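PDB 4MLG: beta-xylosidase from Uncultured organism, which probably hydrolyses xylo-oligosaccharides, releasing xylose from their non-reducing ends as an exo-acting beta-xylosidase. Local coordinates for residues A[37-42]-A[297-302]; A[11-16]-A[50-55]; A[101-104]-A[108-111]; A[161-166]-A[170-175]. All coordinates share one frame; numbering follows the deposited sequence.

Interaction 1 (A[37-42]-A[297-302]); sequences IPENDN and KTWLRS. With SO4 (sulfate ion), chain N.
The indole of Trp299 meets Glu39 at the edge of its six-membered ring. The carboxylate atom OE2 of Glu39 lies near the ring plane, 3.7 Å from CZ3 of Trp299. Lys297 CB sits over one face of the indole, offset toward the rim. The guanidinium of Arg301 is also approached at its edge, by sulfate oxygen O1. That bond, from NH1 of Arg301 to O1, is weak at 3.4 Å. The Glu39 chain is extended beyond CG and meets the indole at about a right angle, and its CG also touches CZ3 of Trp299 at 3.7 Å. The carboxylate and indole planes are 59° apart. Both segments are loops of the beta-propeller domain of glycoside hydrolase family 43. Residues 37-42 follow strand 24-32. The other loop, 297-302, leads into strand 302-308. A type I turn runs from Lys297 to Leu300. In Trp299, CG lies between the backbone N and the carbonyl carbon (chi1 57°), which sets the CE3-CZ3 edge against Glu39. Its NE1 makes a weak hydrogen bond to Glu34. An alanine in place of Trp299 would probably leave the Glu39 chain without the ring edge beside it and Glu34 without its weak N-H donor. A salt bridge from NE of Arg301 to Asp32 positions the guanidinium, and NH1 has a weak long ion pair with Asp15. The sulfate probably comes from the crystallisation liquor.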
loop_
_atom_site.group_PDB
_atom_site.type_symbol
_atom_site.label_atom_id
_atom_site.label_comp_id
_atom_site.label_asym_id
_atom_site.label_seq_id
_atom_site.Cartn_x
_atom_site.Cartn_y
_atom_site.Cartn_z
ATOM N N ILE A 37 -3.865 7.197 24.523
ATOM C CA ILE A 37 -2.804 7.838 23.756
ATOM C C ILE A 37 -2.899 9.357 23.851
ATOM O O ILE A 37 -3.952 9.935 23.584
ATOM C CB ILE A 37 -2.868 7.427 22.272
ATOM C CG1 ILE A 37 -3.058 5.915 22.145
ATOM C CG2 ILE A 37 -1.619 7.884 21.531
ATOM C CD1 ILE A 37 -3.198 5.438 20.719
ATOM N N PRO A 38 -1.792 10.011 24.237
ATOM C CA PRO A 38 -1.747 11.475 24.291
ATOM C C PRO A 38 -1.805 12.060 22.885
ATOM O O PRO A 38 -1.583 11.329 21.921
ATOM C CB PRO A 38 -0.383 11.757 24.926
ATOM C CG PRO A 38 0.440 10.562 24.599
ATOM C CD PRO A 38 -0.509 9.403 24.631
ATOM N N GLU A 39 -2.101 13.352 22.774
ATOM C CA GLU A 39 -2.215 14.002 21.471
ATOM C C GLU A 39 -0.934 13.891 20.648
ATOM O O GLU A 39 0.158 13.748 21.197
ATOM C CB GLU A 39 -2.614 15.472 21.626
ATOM C CG GLU A 39 -4.067 15.759 21.286
ATOM C CD GLU A 39 -4.359 17.244 21.192
ATOM O OE1 GLU A 39 -3.538 18.044 21.685
ATOM O OE2 GLU A 39 -5.407 17.610 20.620
ATOM N N ASN A 40 -1.081 13.962 19.329
ATOM C CA ASN A 40 0.047 13.810 18.419
ATOM C C ASN A 40 -0.236 14.470 17.072
ATOM O O ASN A 40 -1.392 14.650 16.693
ATOM C CB ASN A 40 0.361 12.327 18.220
ATOM C CG ASN A 40 1.762 12.089 17.691
ATOM O OD1 ASN A 40 2.392 12.987 17.132
ATOM N ND2 ASN A 40 2.255 10.868 17.860
ATOM N N ASP A 41 0.825 14.826 16.354
ATOM C CA ASP A 41 0.690 15.446 15.039
ATOM C C ASP A 41 0.174 14.460 13.993
ATOM O O ASP A 41 -0.546 14.844 13.071
ATOM C CB ASP A 41 2.022 16.046 14.582
ATOM C CG ASP A 41 2.212 17.474 15.058
ATOM O OD1 ASP A 41 1.502 17.888 15.998
ATOM O OD2 ASP A 41 3.074 18.179 14.493
ATOM N N ASN A 42 0.543 13.191 14.141
ATOM C CA ASN A 42 0.115 12.159 13.200
ATOM C C ASN A 42 -1.301 11.657 13.474
ATOM O O ASN A 42 -1.791 10.757 12.795
ATOM C CB ASN A 42 1.108 10.991 13.182
ATOM C CG ASN A 42 1.401 10.446 14.571
ATOM O OD1 ASN A 42 0.552 10.486 15.460
ATOM N ND2 ASN A 42 2.613 9.935 14.760
ATOM N N LYS A 297 -12.285 18.659 24.406
ATOM C CA LYS A 297 -11.401 17.574 23.992
ATOM C C LYS A 297 -11.597 17.217 22.519
ATOM O O LYS A 297 -12.622 16.651 22.141
ATOM C CB LYS A 297 -11.606 16.345 24.881
ATOM C CG LYS A 297 -11.308 16.598 26.351
ATOM C CD LYS A 297 -11.501 15.347 27.192
ATOM C CE LYS A 297 -11.231 15.631 28.663
ATOM N NZ LYS A 297 -11.427 14.427 29.517
ATOM N N THR A 298 -10.599 17.550 21.705
ATOM C CA THR A 298 -10.650 17.361 20.255
ATOM C C THR A 298 -11.008 15.938 19.823
ATOM O O THR A 298 -11.849 15.741 18.944
ATOM C CB THR A 298 -9.308 17.759 19.605
ATOM O OG1 THR A 298 -9.049 19.147 19.852
ATOM C CG2 THR A 298 -9.337 17.511 18.105
ATOM N N TRP A 299 -10.375 14.950 20.448
ATOM C CA TRP A 299 -10.556 13.554 20.058
ATOM C C TRP A 299 -11.862 12.956 20.581
ATOM O O TRP A 299 -12.150 11.782 20.349
ATOM C CB TRP A 299 -9.362 12.711 20.514
ATOM C CG TRP A 299 -9.111 12.776 21.987
ATOM C CD1 TRP A 299 -9.498 11.864 22.924
ATOM C CD2 TRP A 299 -8.421 13.812 22.695
ATOM N NE1 TRP A 299 -9.089 12.266 24.173
ATOM C CE2 TRP A 299 -8.426 13.460 24.059
ATOM C CE3 TRP A 299 -7.797 15.002 22.309
ATOM C CZ2 TRP A 299 -7.833 14.255 25.038
ATOM C CZ3 TRP A 299 -7.210 15.791 23.281
ATOM C CH2 TRP A 299 -7.232 15.414 24.629
ATOM N N LEU A 300 -12.646 13.765 21.286
ATOM C CA LEU A 300 -13.951 13.337 21.779
ATOM C C LEU A 300 -15.035 14.268 21.250
ATOM O O LEU A 300 -15.241 15.360 21.776
ATOM C CB LEU A 300 -13.972 13.318 23.307
ATOM C CG LEU A 300 -12.980 12.387 24.005
ATOM C CD1 LEU A 300 -13.142 12.474 25.513
ATOM C CD2 LEU A 300 -13.163 10.958 23.526
ATOM N N ARG A 301 -15.729 13.825 20.207
ATOM C CA ARG A 301 -16.672 14.680 19.499
ATOM C C ARG A 301 -18.104 14.162 19.590
ATOM O O ARG A 301 -18.341 12.957 19.573
ATOM C CB ARG A 301 -16.246 14.810 18.036
ATOM C CG ARG A 301 -14.856 15.402 17.858
ATOM C CD ARG A 301 -14.250 15.055 16.507
ATOM N NE ARG A 301 -13.862 13.649 16.418
ATOM C CZ ARG A 301 -13.259 13.104 15.367
ATOM N NH1 ARG A 301 -12.966 13.845 14.307
ATOM N NH2 ARG A 301 -12.946 11.816 15.374
ATOM N N SER A 302 -19.054 15.087 19.691
ATOM C CA SER A 302 -20.467 14.733 19.762
ATOM C C SER A 302 -21.195 15.285 18.544
ATOM O O SER A 302 -21.118 16.478 18.259
ATOM C CB SER A 302 -21.091 15.290 21.041
ATOM O OG SER A 302 -20.361 14.879 22.184
HETATM S S SO4 N . -11.007 12.669 10.567
HETATM O O1 SO4 N . -11.750 12.032 11.650
HETATM O O2 SO4 N . -11.888 13.570 9.832
HETATM O O3 SO4 N . -9.888 13.423 11.124
HETATM O O4 SO4 N . -10.509 11.642 9.658
#

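Interaction 2 (A[11-16]-A[50-55]); sequences DYMADP and DYHVFS
Met13 bridges to His52 and Phe54. Before it, Asp11 OD1 accepts a hydrogen bond from the backbone N of Tyr12 at 2.8 Å. Its other oxygen, OD2, lies 4.9 Å from NE2 of His52, so the two groups are near but not in contact. The CB of Met13 points toward 50-55. The chain bends at chi2 (-67°), which lets two parts of it serve two rings. The terminal methyl CE sits over one face of the His52 imidazole, 3.7 Å from the ring centroid, in a CH-pi contact. CG of Met13 packs against CE2 of Phe54 at 3.5 Å. The sulfur SD lies at the edge of the Phe54 ring, 5.2 Å from its centroid, a Met-aromatic contact. Further on, Asp15 turns to other partners. Its N bonds to His289 and its OD2 to Ser30, and its side chain touches Asp85 and His274, both of which bind calcium. Strands 12-14 and 50-56 do not pair with each other. Both pair antiparallel with strand 24-32, in one antiparallel sheet of the beta-propeller. Met13 also packs on His31 of that middle strand, whose ring meets His52 at about a right angle.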
loop_
_atom_site.group_PDB
_atom_site.type_symbol
_atom_site.label_atom_id
_atom_site.label_comp_id
_atom_site.label_asym_id
_atom_site.label_seq_id
_atom_site.Cartn_x
_atom_site.Cartn_y
_atom_site.Cartn_z
ATOM N N ASP A 11 -22.942 8.788 23.894
ATOM C CA ASP A 11 -21.635 8.386 23.382
ATOM C C ASP A 11 -21.026 9.485 22.515
ATOM O O ASP A 11 -21.682 10.478 22.208
ATOM C CB ASP A 11 -21.760 7.088 22.579
ATOM C CG ASP A 11 -20.557 6.178 22.745
ATOM O OD1 ASP A 11 -19.449 6.692 23.011
ATOM O OD2 ASP A 11 -20.720 4.947 22.613
ATOM N N TYR A 12 -19.767 9.302 22.124
ATOM C CA TYR A 12 -19.088 10.270 21.268
ATOM C C TYR A 12 -19.017 9.795 19.817
ATOM O O TYR A 12 -18.180 8.964 19.465
ATOM C CB TYR A 12 -17.684 10.574 21.796
ATOM C CG TYR A 12 -17.668 11.323 23.112
ATOM C CD1 TYR A 12 -18.109 12.638 23.190
ATOM C CD2 TYR A 12 -17.203 10.720 24.274
ATOM C CE1 TYR A 12 -18.095 13.328 24.387
ATOM C CE2 TYR A 12 -17.183 11.403 25.476
ATOM C CZ TYR A 12 -17.631 12.705 25.527
ATOM O OH TYR A 12 -17.613 13.387 26.722
ATOM N N MET A 13 -19.900 10.331 18.981
ATOM C CA MET A 13 -19.922 9.984 17.564
ATOM C C MET A 13 -19.558 11.193 16.704
ATOM O O MET A 13 -20.095 12.285 16.895
ATOM C CB MET A 13 -21.296 9.442 17.167
ATOM C CG MET A 13 -21.730 8.220 17.959
ATOM S SD MET A 13 -20.715 6.768 17.628
ATOM C CE MET A 13 -21.350 5.631 18.858
ATOM N N ALA A 14 -18.646 10.992 15.758
ATOM C CA ALA A 14 -18.127 12.090 14.949
ATOM C C ALA A 14 -18.157 11.784 13.458
ATOM O O ALA A 14 -18.449 10.660 13.053
ATOM C CB ALA A 14 -16.716 12.434 15.379
ATOM N N ASP A 15 -17.834 12.796 12.655
ATOM C CA ASP A 15 -17.805 12.685 11.196
ATOM C C ASP A 15 -19.091 12.086 10.627
ATOM O O ASP A 15 -19.050 11.059 9.950
ATOM C CB ASP A 15 -16.601 11.848 10.749
ATOM C CG ASP A 15 -15.319 12.247 11.452
ATOM O OD1 ASP A 15 -15.099 13.460 11.653
ATOM O OD2 ASP A 15 -14.532 11.345 11.808
ATOM N N PRO A 16 -20.239 12.733 10.891
ATOM C CA PRO A 16 -21.520 12.133 10.510
ATOM C C PRO A 16 -21.729 12.121 9.001
ATOM O O PRO A 16 -21.337 13.061 8.310
ATOM C CB PRO A 16 -22.543 13.052 11.175
ATOM C CG PRO A 16 -21.869 14.372 11.221
ATOM C CD PRO A 16 -20.412 14.082 11.458
ATOM N N ASP A 50 -14.439 1.182 15.568
ATOM C CA ASP A 50 -15.713 0.588 15.168
ATOM C C ASP A 50 -16.708 1.589 14.575
ATOM O O ASP A 50 -16.467 2.797 14.569
ATOM C CB ASP A 50 -16.350 -0.162 16.342
ATOM C CG ASP A 50 -16.697 0.753 17.498
ATOM O OD1 ASP A 50 -16.095 1.843 17.593
ATOM O OD2 ASP A 50 -17.567 0.380 18.311
ATOM N N TYR A 51 -17.826 1.066 14.075
ATOM C CA TYR A 51 -18.881 1.886 13.489
ATOM C C TYR A 51 -20.242 1.566 14.097
ATOM O O TYR A 51 -20.618 0.400 14.217
ATOM C CB TYR A 51 -18.960 1.665 11.975
ATOM C CG TYR A 51 -17.835 2.284 11.182
ATOM C CD1 TYR A 51 -17.278 3.499 11.557
ATOM C CD2 TYR A 51 -17.329 1.652 10.053
ATOM C CE1 TYR A 51 -16.248 4.067 10.830
ATOM C CE2 TYR A 51 -16.302 2.210 9.322
ATOM C CZ TYR A 51 -15.764 3.417 9.714
ATOM O OH TYR A 51 -14.739 3.970 8.983
ATOM N N HIS A 52 -20.975 2.608 14.474
ATOM C CA HIS A 52 -22.372 2.464 14.862
ATOM C C HIS A 52 -23.251 3.017 13.743
ATOM O O HIS A 52 -22.766 3.715 12.852
ATOM C CB HIS A 52 -22.657 3.208 16.168
ATOM C CG HIS A 52 -22.126 2.520 17.388
ATOM N ND1 HIS A 52 -22.949 1.961 18.344
ATOM C CD2 HIS A 52 -20.859 2.309 17.815
ATOM C CE1 HIS A 52 -22.210 1.432 19.303
ATOM N NE2 HIS A 52 -20.939 1.630 19.006
ATOM N N VAL A 53 -24.541 2.700 13.784
ATOM C CA VAL A 53 -25.488 3.225 12.805
ATOM C C VAL A 53 -26.737 3.774 13.486
ATOM O O VAL A 53 -27.436 3.051 14.195
ATOM C CB VAL A 53 -25.897 2.158 11.767
ATOM C CG1 VAL A 53 -27.050 2.659 10.910
ATOM C CG2 VAL A 53 -24.714 1.780 10.893
ATOM N N PHE A 54 -27.011 5.057 13.270
ATOM C CA PHE A 54 -28.177 5.698 13.865
ATOM C C PHE A 54 -29.226 6.032 12.809
ATOM O O PHE A 54 -28.891 6.338 11.664
ATOM C CB PHE A 54 -27.766 6.963 14.622
ATOM C CG PHE A 54 -26.762 6.718 15.712
ATOM C CD1 PHE A 54 -27.168 6.291 16.966
ATOM C CD2 PHE A 54 -25.410 6.920 15.485
ATOM C CE1 PHE A 54 -26.246 6.066 17.971
ATOM C CE2 PHE A 54 -24.484 6.695 16.485
ATOM C CZ PHE A 54 -24.902 6.269 17.729
ATOM N N SER A 55 -30.496 5.969 13.198
ATOM C CA SER A 55 -31.590 6.278 12.282
ATOM C C SER A 55 -32.666 7.119 12.961
ATOM O O SER A 55 -32.913 6.978 14.159
ATOM C CB SER A 55 -32.202 4.993 11.720
ATOM O OG SER A 55 -32.715 4.177 12.757
#

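Interaction 3 (A[101-104]-A[108-111]); sequences LKDQ and FRIG
Leu101 and Arg109 form an antiparallel hydrogen-bonded pair, with Leu101 N to Arg109 O and Arg109 N to Leu101 O both 2.9 Å. The next pair, Lys102 with Phe108, is non-hydrogen-bonded. Its side chains lie on the same face of the sheet. CG of Lys102 stands over the centre of the Phe108 ring, 3.6 Å from the centroid and 10° off the normal. CE of Lys102 also reaches CE2 of Phe108, at 3.6 Å. Leu101 N comes to the edge of the same ring. These strands, 94-102 and 108-115, make a beta hairpin in a four-stranded antiparallel blade of the propeller. At the hairpin turn, Asp103 OD1 accepts hydrogen bonds from the backbone N of Asn105 and of Ile107. Its other oxygen, OD2, forms a salt bridge to NE of Arg109 at 3.4 Å, its hydrogen bond weak. A water also joins Asp103 OD2 to Arg109 NH2. Arg109 NH1 bonds to Ser132 O, and NH2 makes a salt bridge to Asp103 of the second subunit. The Phe108 ring also meets Trp84, so replacing it with an alanine would probably leave a gap beside the Lys102 chain and deprive Trp84 of its ring partner. Lys102 NZ lies close to another positive group, on Arg81.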
loop_
_atom_site.group_PDB
_atom_site.type_symbol
_atom_site.label_atom_id
_atom_site.label_comp_id
_atom_site.label_asym_id
_atom_site.label_seq_id
_atom_site.Cartn_x
_atom_site.Cartn_y
_atom_site.Cartn_z
ATOM N N LEU A 101 -8.885 3.057 6.399
ATOM C CA LEU A 101 -8.195 2.276 7.418
ATOM C C LEU A 101 -6.749 2.053 7.007
ATOM O O LEU A 101 -6.475 1.626 5.885
ATOM C CB LEU A 101 -8.890 0.926 7.615
ATOM C CG LEU A 101 -8.365 -0.009 8.705
ATOM C CD1 LEU A 101 -8.783 0.473 10.084
ATOM C CD2 LEU A 101 -8.856 -1.424 8.463
ATOM N N LYS A 102 -5.824 2.355 7.910
ATOM C CA LYS A 102 -4.422 2.063 7.661
ATOM C C LYS A 102 -4.261 0.554 7.575
ATOM O O LYS A 102 -4.796 -0.178 8.406
ATOM C CB LYS A 102 -3.538 2.624 8.775
ATOM C CG LYS A 102 -3.468 4.143 8.832
ATOM C CD LYS A 102 -2.458 4.589 9.880
ATOM C CE LYS A 102 -2.296 6.100 9.917
ATOM N NZ LYS A 102 -1.315 6.501 10.963
ATOM N N ASP A 103 -3.541 0.087 6.561
ATOM C CA ASP A 103 -3.273 -1.339 6.430
ATOM C C ASP A 103 -2.218 -1.773 7.444
ATOM O O ASP A 103 -1.871 -1.023 8.355
ATOM C CB ASP A 103 -2.837 -1.692 5.004
ATOM C CG ASP A 103 -1.688 -0.832 4.508
ATOM O OD1 ASP A 103 -0.937 -0.282 5.339
ATOM O OD2 ASP A 103 -1.529 -0.711 3.274
ATOM N N GLN A 104 -1.696 -2.980 7.275
ATOM C CA GLN A 104 -0.699 -3.497 8.203
ATOM C C GLN A 104 0.674 -2.870 7.965
ATOM O O GLN A 104 1.655 -3.231 8.615
ATOM C CB GLN A 104 -0.649 -5.022 8.125
ATOM C CG GLN A 104 -1.965 -5.666 8.529
ATOM C CD GLN A 104 -2.027 -7.139 8.198
ATOM O OE1 GLN A 104 -1.018 -7.757 7.862
ATOM N NE2 GLN A 104 -3.222 -7.712 8.290
ATOM N N PHE A 108 -2.818 4.379 4.701
ATOM C CA PHE A 108 -4.268 4.514 4.614
ATOM C C PHE A 108 -4.822 3.950 3.311
ATOM O O PHE A 108 -4.428 4.362 2.221
ATOM C CB PHE A 108 -4.710 5.969 4.806
ATOM C CG PHE A 108 -5.294 6.248 6.164
ATOM C CD1 PHE A 108 -6.482 5.647 6.558
ATOM C CD2 PHE A 108 -4.659 7.106 7.047
ATOM C CE1 PHE A 108 -7.021 5.895 7.809
ATOM C CE2 PHE A 108 -5.196 7.360 8.298
ATOM C CZ PHE A 108 -6.377 6.752 8.678
ATOM N N ARG A 109 -5.728 2.988 3.445
ATOM C CA ARG A 109 -6.410 2.396 2.305
ATOM C C ARG A 109 -7.907 2.533 2.524
ATOM O O ARG A 109 -8.348 2.959 3.593
ATOM C CB ARG A 109 -6.039 0.919 2.157
ATOM C CG ARG A 109 -4.551 0.647 1.986
ATOM C CD ARG A 109 -4.015 1.239 0.693
ATOM N NE ARG A 109 -2.684 0.734 0.369
ATOM C CZ ARG A 109 -1.999 1.075 -0.717
ATOM N NH1 ARG A 109 -2.515 1.929 -1.590
ATOM N NH2 ARG A 109 -0.793 0.564 -0.933
ATOM N N ILE A 110 -8.689 2.173 1.511
ATOM C CA ILE A 110 -10.141 2.234 1.618
ATOM C C ILE A 110 -10.758 0.871 1.328
ATOM O O ILE A 110 -10.527 0.289 0.269
ATOM C CB ILE A 110 -10.732 3.290 0.667
ATOM C CG1 ILE A 110 -10.230 4.684 1.048
ATOM C CG2 ILE A 110 -12.255 3.247 0.696
ATOM C CD1 ILE A 110 -10.733 5.791 0.144
ATOM N N GLY A 111 -11.538 0.364 2.277
ATOM C CA GLY A 111 -12.143 -0.948 2.140
ATOM C C GLY A 111 -13.641 -0.886 1.921
ATOM O O GLY A 111 -14.260 0.165 2.105
HETATM O O HOH W 1 0.649 -1.203 1.073
#

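Interaction 4 (A[161-166]-A[170-175]); sequences RYRNNK and CALLPE
Residues 161-163 and 171-174 run at 61° to each other and come nearest at Arg161 and Ala171, whose CA atoms are 4.3 Å apart. Past this point 161-166 folds back in a type I' turn from Arg163 to Lys166, closed by backbone bonds in both directions between those two residues. Arg163 carries the contact. Its chain bends at chi2 (-52°) and brings the guanidinium edge to Leu172. NH2 of Arg163 donates to Leu172 O at 3.0 Å, with the carbonyl oxygen near the guanidinium plane but the donor above the carbonyl plane. NH1 of Arg163 adds a weak bond to the same oxygen at 3.5 Å. NH1 also donates to Tyr162 O at 3.2 Å, which ties the guanidinium back to its own strand. CD of Pro174 packs obliquely, 3.8 Å from Arg163 NH2. Near the closest backbone approach, Arg161 CG rests on Ala171 CB at 4.0 Å. The charged end of Arg161 pairs with Glu169 of the second subunit, and Cys170 forms a disulfide with Cys170 of the second subunit. Arg163 thus spends N-H groups on backbone oxygens, whereas Arg161 pairs with an acid. This is consistent with Arg163 tying loop 170-175 to strand 162-163 through one carbonyl, close to the disulfide between subunits.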
loop_
_atom_site.group_PDB
_atom_site.type_symbol
_atom_site.label_atom_id
_atom_site.label_comp_id
_atom_site.label_asym_id
_atom_site.label_seq_id
_atom_site.Cartn_x
_atom_site.Cartn_y
_atom_site.Cartn_z
ATOM N N ARG A 161 1.546 12.412 0.459
ATOM C CA ARG A 161 2.500 11.367 0.110
ATOM C C ARG A 161 2.366 10.956 -1.354
ATOM O O ARG A 161 3.224 10.254 -1.890
ATOM C CB ARG A 161 2.307 10.140 1.003
ATOM C CG ARG A 161 2.611 10.368 2.476
ATOM C CD ARG A 161 2.395 9.087 3.269
ATOM N NE ARG A 161 2.770 9.226 4.673
ATOM C CZ ARG A 161 2.684 8.244 5.565
ATOM N NH1 ARG A 161 2.235 7.052 5.197
ATOM N NH2 ARG A 161 3.047 8.451 6.823
ATOM N N TYR A 162 1.292 11.399 -2.000
ATOM C CA TYR A 162 0.984 10.961 -3.357
ATOM C C TYR A 162 0.936 12.109 -4.362
ATOM O O TYR A 162 0.440 13.196 -4.063
ATOM C CB TYR A 162 -0.348 10.202 -3.381
ATOM C CG TYR A 162 -0.418 9.038 -2.417
ATOM C CD1 TYR A 162 -0.093 7.750 -2.824
ATOM C CD2 TYR A 162 -0.814 9.226 -1.099
ATOM C CE1 TYR A 162 -0.156 6.685 -1.945
ATOM C CE2 TYR A 162 -0.881 8.168 -0.214
ATOM C CZ TYR A 162 -0.551 6.901 -0.641
ATOM O OH TYR A 162 -0.619 5.847 0.241
ATOM N N ARG A 163 1.467 11.854 -5.554
ATOM C CA ARG A 163 1.285 12.740 -6.695
ATOM C C ARG A 163 0.763 11.912 -7.860
ATOM O O ARG A 163 1.410 10.956 -8.286
ATOM C CB ARG A 163 2.592 13.436 -7.080
ATOM C CG ARG A 163 2.993 14.582 -6.162
ATOM C CD ARG A 163 1.853 15.578 -5.986
ATOM N NE ARG A 163 2.267 16.772 -5.250
ATOM C CZ ARG A 163 2.335 16.851 -3.925
ATOM N NH1 ARG A 163 2.023 15.801 -3.177
ATOM N NH2 ARG A 163 2.720 17.980 -3.346
ATOM N N ASN A 164 -0.412 12.286 -8.360
ATOM C CA ASN A 164 -1.085 11.547 -9.423
ATOM C C ASN A 164 -1.275 10.075 -9.068
ATOM O O ASN A 164 -0.903 9.187 -9.838
ATOM C CB ASN A 164 -0.339 11.697 -10.752
ATOM C CG ASN A 164 -0.203 13.145 -11.180
ATOM O OD1 ASN A 164 0.896 13.618 -11.471
ATOM N ND2 ASN A 164 -1.322 13.859 -11.217
ATOM N N ASN A 165 -1.837 9.838 -7.885
ATOM C CA ASN A 165 -2.117 8.495 -7.372
ATOM C C ASN A 165 -0.875 7.645 -7.082
ATOM O O ASN A 165 -0.992 6.506 -6.627
ATOM C CB ASN A 165 -3.079 7.741 -8.297
ATOM C CG ASN A 165 -4.332 8.535 -8.613
ATOM O OD1 ASN A 165 -4.886 9.216 -7.749
ATOM N ND2 ASN A 165 -4.784 8.454 -9.859
ATOM N N LYS A 166 0.307 8.199 -7.335
ATOM C CA LYS A 166 1.556 7.473 -7.122
ATOM C C LYS A 166 2.296 7.993 -5.895
ATOM O O LYS A 166 2.565 9.188 -5.783
ATOM C CB LYS A 166 2.458 7.578 -8.355
ATOM C CG LYS A 166 1.785 7.180 -9.659
ATOM C CD LYS A 166 1.189 5.786 -9.573
ATOM C CE LYS A 166 0.437 5.436 -10.846
ATOM N NZ LYS A 166 -0.203 4.095 -10.757
ATOM N N CYS A 170 9.388 10.715 -0.723
ATOM C CA CYS A 170 9.247 11.568 0.449
ATOM C C CYS A 170 8.024 12.467 0.294
ATOM O O CYS A 170 7.799 13.042 -0.771
ATOM C CB CYS A 170 10.504 12.416 0.647
ATOM S SG CYS A 170 10.465 13.490 2.099
ATOM N N ALA A 171 7.232 12.578 1.358
ATOM C CA ALA A 171 6.030 13.404 1.338
ATOM C C ALA A 171 6.363 14.862 1.036
ATOM O O ALA A 171 7.432 15.352 1.403
ATOM C CB ALA A 171 5.288 13.291 2.657
ATOM N N LEU A 172 5.447 15.549 0.362
ATOM C CA LEU A 172 5.678 16.934 -0.024
ATOM C C LEU A 172 4.420 17.782 0.135
ATOM O O LEU A 172 3.399 17.523 -0.502
ATOM C CB LEU A 172 6.178 17.006 -1.469
ATOM C CG LEU A 172 6.677 18.368 -1.956
ATOM C CD1 LEU A 172 7.973 18.740 -1.252
ATOM C CD2 LEU A 172 6.858 18.375 -3.468
ATOM N N LEU A 173 4.500 18.795 0.992
ATOM C CA LEU A 173 3.398 19.732 1.178
ATOM C C LEU A 173 3.691 21.042 0.456
ATOM O O LEU A 173 4.687 21.704 0.749
ATOM C CB LEU A 173 3.159 19.994 2.667
ATOM C CG LEU A 173 2.377 18.931 3.441
ATOM C CD1 LEU A 173 2.461 19.182 4.938
ATOM C CD2 LEU A 173 0.925 18.909 2.988
ATOM N N PRO A 174 2.825 21.416 -0.498
ATOM C CA PRO A 174 2.994 22.671 -1.240
ATOM C C PRO A 174 2.954 23.874 -0.300
ATOM O O PRO A 174 2.288 23.813 0.732
ATOM C CB PRO A 174 1.791 22.682 -2.192
ATOM C CG PRO A 174 0.804 21.733 -1.589
ATOM C CD PRO A 174 1.618 20.681 -0.912
ATOM N N GLU A 175 3.667 24.943 -0.646
ATOM C CA GLU A 175 3.749 26.116 0.221
ATOM C C GLU A 175 3.424 27.421 -0.503
ATOM O O GLU A 175 3.777 27.600 -1.668
ATOM C CB GLU A 175 5.143 26.226 0.845
ATOM C CG GLU A 175 5.500 25.122 1.825
ATOM C CD GLU A 175 6.893 25.294 2.405
ATOM O OE1 GLU A 175 7.714 25.999 1.781
ATOM O OE2 GLU A 175 7.166 24.731 3.486
#

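Interactions 2 and 3 are buried and involve strands. Interaction 1 joins two loops and interaction 4 a short strand and a loop, both at the surface. Interaction 3 lies within one hairpin, while interaction 2 joins two strands that both pair with 24-32. Interaction 2 is thioether and methyl against rings. Interaction 3 combines backbone pairing, a CH-pi contact and a salt bridge. Interaction 1 is a light touch of a carboxylate on an indole edge, and interaction 4 rests on an arginine bonded to a carbonyl. Interactions 1 and 2 meet directly: Arg301 packs on Ala14 and has a weak, long ion pair with Asp15, which touches the calcium ligands. Interactions 3 and 4 both reach the second subunit.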